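Local coordinates for Sec-alkylsulfatase (Pseudomonas sp., PDB 4AXH), which hydrolyses (R)-secondary-alkyl sulfates with strict inversion of configuration, using a pair of zinc ions to give (S)-secondary alcohols and sulfate, at residues F552-A557 against L592-G597. Numbering follows the deposited sequence.
Sequences FFDLLA and LTQRVG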
ATOM      1  N   PHE A 552     -10.303   3.304 -20.913  1.00 69.66           N
ATOM      2  CA  PHE A 552     -10.602   2.144 -21.742  1.00 69.85           C
ATOM      3  C   PHE A 552      -9.307   1.501 -22.292  1.00 70.23           C
ATOM      4  O   PHE A 552      -9.209   0.271 -22.330  1.00 70.06           O
ATOM      5  CB  PHE A 552     -11.573   2.528 -22.866  1.00 72.59           C
ATOM      6  CG  PHE A 552     -11.737   1.484 -23.947  1.00 75.94           C
ATOM      7  CD1 PHE A 552     -12.497   0.337 -23.726  1.00 80.73           C
ATOM      8  CD2 PHE A 552     -11.139   1.649 -25.189  1.00 79.17           C
ATOM      9  CE1 PHE A 552     -12.633  -0.636 -24.727  1.00 81.88           C
ATOM     10  CE2 PHE A 552     -11.286   0.681 -26.191  1.00 82.29           C
ATOM     11  CZ  PHE A 552     -12.031  -0.453 -25.953  1.00 80.65           C
ATOM     12  N   PHE A 553      -8.319   2.317 -22.709  1.00 63.48           N
ATOM     13  CA  PHE A 553      -7.071   1.765 -23.238  1.00 62.03           C
ATOM     14  C   PHE A 553      -6.186   1.089 -22.188  1.00 64.63           C
ATOM     15  O   PHE A 553      -5.520   0.092 -22.495  1.00 62.83           O
ATOM     16  CB  PHE A 553      -6.322   2.753 -24.148  1.00 63.46           C
ATOM     17  CG  PHE A 553      -7.045   3.043 -25.451  1.00 64.59           C
ATOM     18  CD1 PHE A 553      -7.432   2.006 -26.303  1.00 67.21           C
ATOM     19  CD2 PHE A 553      -7.316   4.349 -25.839  1.00 66.34           C
ATOM     20  CE1 PHE A 553      -8.113   2.272 -27.493  1.00 67.40           C
ATOM     21  CE2 PHE A 553      -7.982   4.615 -27.036  1.00 68.93           C
ATOM     22  CZ  PHE A 553      -8.388   3.573 -27.844  1.00 67.10           C
ATOM     23  N   ASP A 554      -6.257   1.583 -20.926  1.00 61.39           N
ATOM     24  CA  ASP A 554      -5.554   1.027 -19.769  1.00 60.33           C
ATOM     25  C   ASP A 554      -6.101  -0.392 -19.482  1.00 62.31           C
ATOM     26  O   ASP A 554      -5.348  -1.310 -19.132  1.00 60.59           O
ATOM     27  CB  ASP A 554      -5.679   1.984 -18.557  1.00 62.47           C
ATOM     28  CG  ASP A 554      -4.753   3.206 -18.573  1.00 75.05           C
ATOM     29  OD1 ASP A 554      -3.736   3.183 -19.321  1.00 78.24           O
ATOM     30  OD2 ASP A 554      -5.005   4.156 -17.790  1.00 75.75           O
ATOM     31  N   LEU A 555      -7.409  -0.577 -19.735  1.00 59.96           N
ATOM     32  CA  LEU A 555      -8.110  -1.852 -19.622  1.00 60.72           C
ATOM     33  C   LEU A 555      -7.589  -2.795 -20.694  1.00 61.28           C
ATOM     34  O   LEU A 555      -7.389  -3.968 -20.418  1.00 59.51           O
ATOM     35  CB  LEU A 555      -9.594  -1.613 -19.874  1.00 61.86           C
ATOM     36  CG  LEU A 555     -10.569  -1.969 -18.781  1.00 67.86           C
ATOM     37  CD1 LEU A 555     -10.738  -0.812 -17.810  1.00 67.70           C
ATOM     38  CD2 LEU A 555     -11.917  -2.351 -19.423  1.00 72.17           C
ATOM     39  N   LEU A 556      -7.381  -2.273 -21.928  1.00 57.46           N
ATOM     40  CA  LEU A 556      -6.859  -3.052 -23.055  1.00 55.92           C
ATOM     41  C   LEU A 556      -5.414  -3.475 -22.821  1.00 57.15           C
ATOM     42  O   LEU A 556      -5.071  -4.605 -23.155  1.00 56.92           O
ATOM     43  CB  LEU A 556      -7.019  -2.311 -24.396  1.00 55.85           C
ATOM     44  CG  LEU A 556      -8.441  -1.955 -24.871  1.00 60.64           C
ATOM     45  CD1 LEU A 556      -8.442  -1.616 -26.346  1.00 61.04           C
ATOM     46  CD2 LEU A 556      -9.427  -3.093 -24.647  1.00 63.54           C
ATOM     47  N   ALA A 557      -4.582  -2.602 -22.196  1.00 52.77           N
ATOM     48  CA  ALA A 557      -3.179  -2.896 -21.848  1.00 52.63           C
ATOM     49  C   ALA A 557      -3.094  -4.057 -20.843  1.00 56.99           C
ATOM     50  O   ALA A 557      -2.094  -4.781 -20.821  1.00 57.74           O
ATOM     51  CB  ALA A 557      -2.501  -1.659 -21.281  1.00 53.23           C
ATOM     52  N   LEU A 592       1.495  -3.025 -24.102  1.00 72.27           N
ATOM     53  CA  LEU A 592       0.790  -1.879 -24.663  1.00 71.41           C
ATOM     54  C   LEU A 592       0.985  -0.673 -23.754  1.00 77.04           C
ATOM     55  O   LEU A 592       0.736  -0.766 -22.546  1.00 78.75           O
ATOM     56  CB  LEU A 592      -0.710  -2.188 -24.863  1.00 70.68           C
ATOM     57  CG  LEU A 592      -1.523  -1.154 -25.667  1.00 74.63           C
ATOM     58  CD1 LEU A 592      -1.152  -1.162 -27.158  1.00 75.03           C
ATOM     59  CD2 LEU A 592      -3.025  -1.378 -25.504  1.00 75.46           C
ATOM     60  N   THR A 593       1.444   0.446 -24.337  1.00 71.37           N
ATOM     61  CA  THR A 593       1.669   1.736 -23.680  1.00 70.74           C
ATOM     62  C   THR A 593       0.886   2.812 -24.454  1.00 74.89           C
ATOM     63  O   THR A 593       0.512   2.573 -25.609  1.00 75.01           O
ATOM     64  CB  THR A 593       3.193   2.030 -23.502  1.00 78.83           C
ATOM     65  OG1 THR A 593       3.882   1.906 -24.747  1.00 81.49           O
ATOM     66  CG2 THR A 593       3.867   1.108 -22.487  1.00 72.20           C
ATOM     67  N   GLN A 594       0.596   3.969 -23.824  1.00 71.48           N
ATOM     68  CA  GLN A 594      -0.186   5.030 -24.477  1.00 71.75           C
ATOM     69  C   GLN A 594       0.273   6.434 -24.121  1.00 77.99           C
ATOM     70  O   GLN A 594       0.890   6.641 -23.077  1.00 77.67           O
ATOM     71  CB  GLN A 594      -1.697   4.864 -24.209  1.00 72.82           C
ATOM     72  CG  GLN A 594      -2.145   5.092 -22.758  1.00 82.73           C
ATOM     73  CD  GLN A 594      -3.646   5.260 -22.601  1.00100.67           C
ATOM     74  OE1 GLN A 594      -4.363   5.688 -23.511  1.00 96.16           O
ATOM     75  NE2 GLN A 594      -4.154   4.964 -21.417  1.00 94.13           N
ATOM     76  N   ARG A 595      -0.045   7.398 -24.992  1.00 76.85           N
ATOM     77  CA  ARG A 595       0.283   8.809 -24.837  1.00 78.31           C
ATOM     78  C   ARG A 595      -0.958   9.609 -25.167  1.00 86.93           C
ATOM     79  O   ARG A 595      -1.351   9.678 -26.330  1.00 86.80           O
ATOM     80  CB  ARG A 595       1.415   9.225 -25.795  1.00 78.79           C
ATOM     81  CG  ARG A 595       2.773   8.623 -25.521  1.00 87.79           C
ATOM     82  CD  ARG A 595       3.757   9.084 -26.565  1.00 99.83           C
ATOM     83  NE  ARG A 595       5.023   8.359 -26.461  1.00113.10           N
ATOM     84  CZ  ARG A 595       6.070   8.565 -27.251  1.00130.25           C
ATOM     85  NH1 ARG A 595       6.018   9.487 -28.206  1.00120.17           N
ATOM     86  NH2 ARG A 595       7.177   7.852 -27.096  1.00118.41           N
ATOM     87  N   VAL A 596      -1.586  10.193 -24.148  1.00 87.74           N
ATOM     88  CA  VAL A 596      -2.796  11.010 -24.293  1.00 89.47           C
ATOM     89  C   VAL A 596      -2.360  12.394 -24.772  1.00 97.85           C
ATOM     90  O   VAL A 596      -1.368  12.930 -24.270  1.00 97.89           O
ATOM     91  CB  VAL A 596      -3.609  11.057 -22.971  1.00 93.37           C
ATOM     92  CG1 VAL A 596      -4.883  11.882 -23.125  1.00 93.22           C
ATOM     93  CG2 VAL A 596      -3.939   9.647 -22.479  1.00 93.08           C
ATOM     94  N   GLY A 597      -3.060  12.917 -25.778  1.00 97.67           N
ATOM     95  CA  GLY A 597      -2.771  14.217 -26.388  1.00 99.01           C
ATOM     96  C   GLY A 597      -1.686  14.197 -27.454  1.00105.83           C
ATOM     97  O   GLY A 597      -1.315  15.247 -27.991  1.00104.90           O
TER
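Q594 reaches from strand 591-596 to helix 549-559, and its amide meets two consecutive helix residues. Its CB points toward the helix; CG lies between the backbone N and carbonyl carbon (chi1 68°), and the chain then runs extended, carrying CD to within 4.0 Å of F553 CB. At the tip the two amide atoms part. OE1 settles 3.6 Å from F553 CB, an apolar neighbour, whereas NE2 donates to D554 OD1 at 2.8 Å. That bond is bent, with an N-H...O angle of 134°, and OD1 is approached from above the carboxylate plane, 66° out of it. NE2 also bonds the carbonyl of D550, one turn earlier, and the two acceptors probably fix the amide's rotation. Two residues earlier in the strand, L592 CB is 4.0 Å from A557 CB, and L592 CD2 is 4.2 Å from L556 CB. The segment axes run nearly antiparallel, 8.2 Å apart at closest approach, placing the helix across one face of the C-terminal, SCP2-like domain's five-stranded sheet, over a strand outermost within this chain. A partly exposed polar pair thus adjoins a buried apolar patch, and the amide nitrogen probably helps balance the D554 carboxylate.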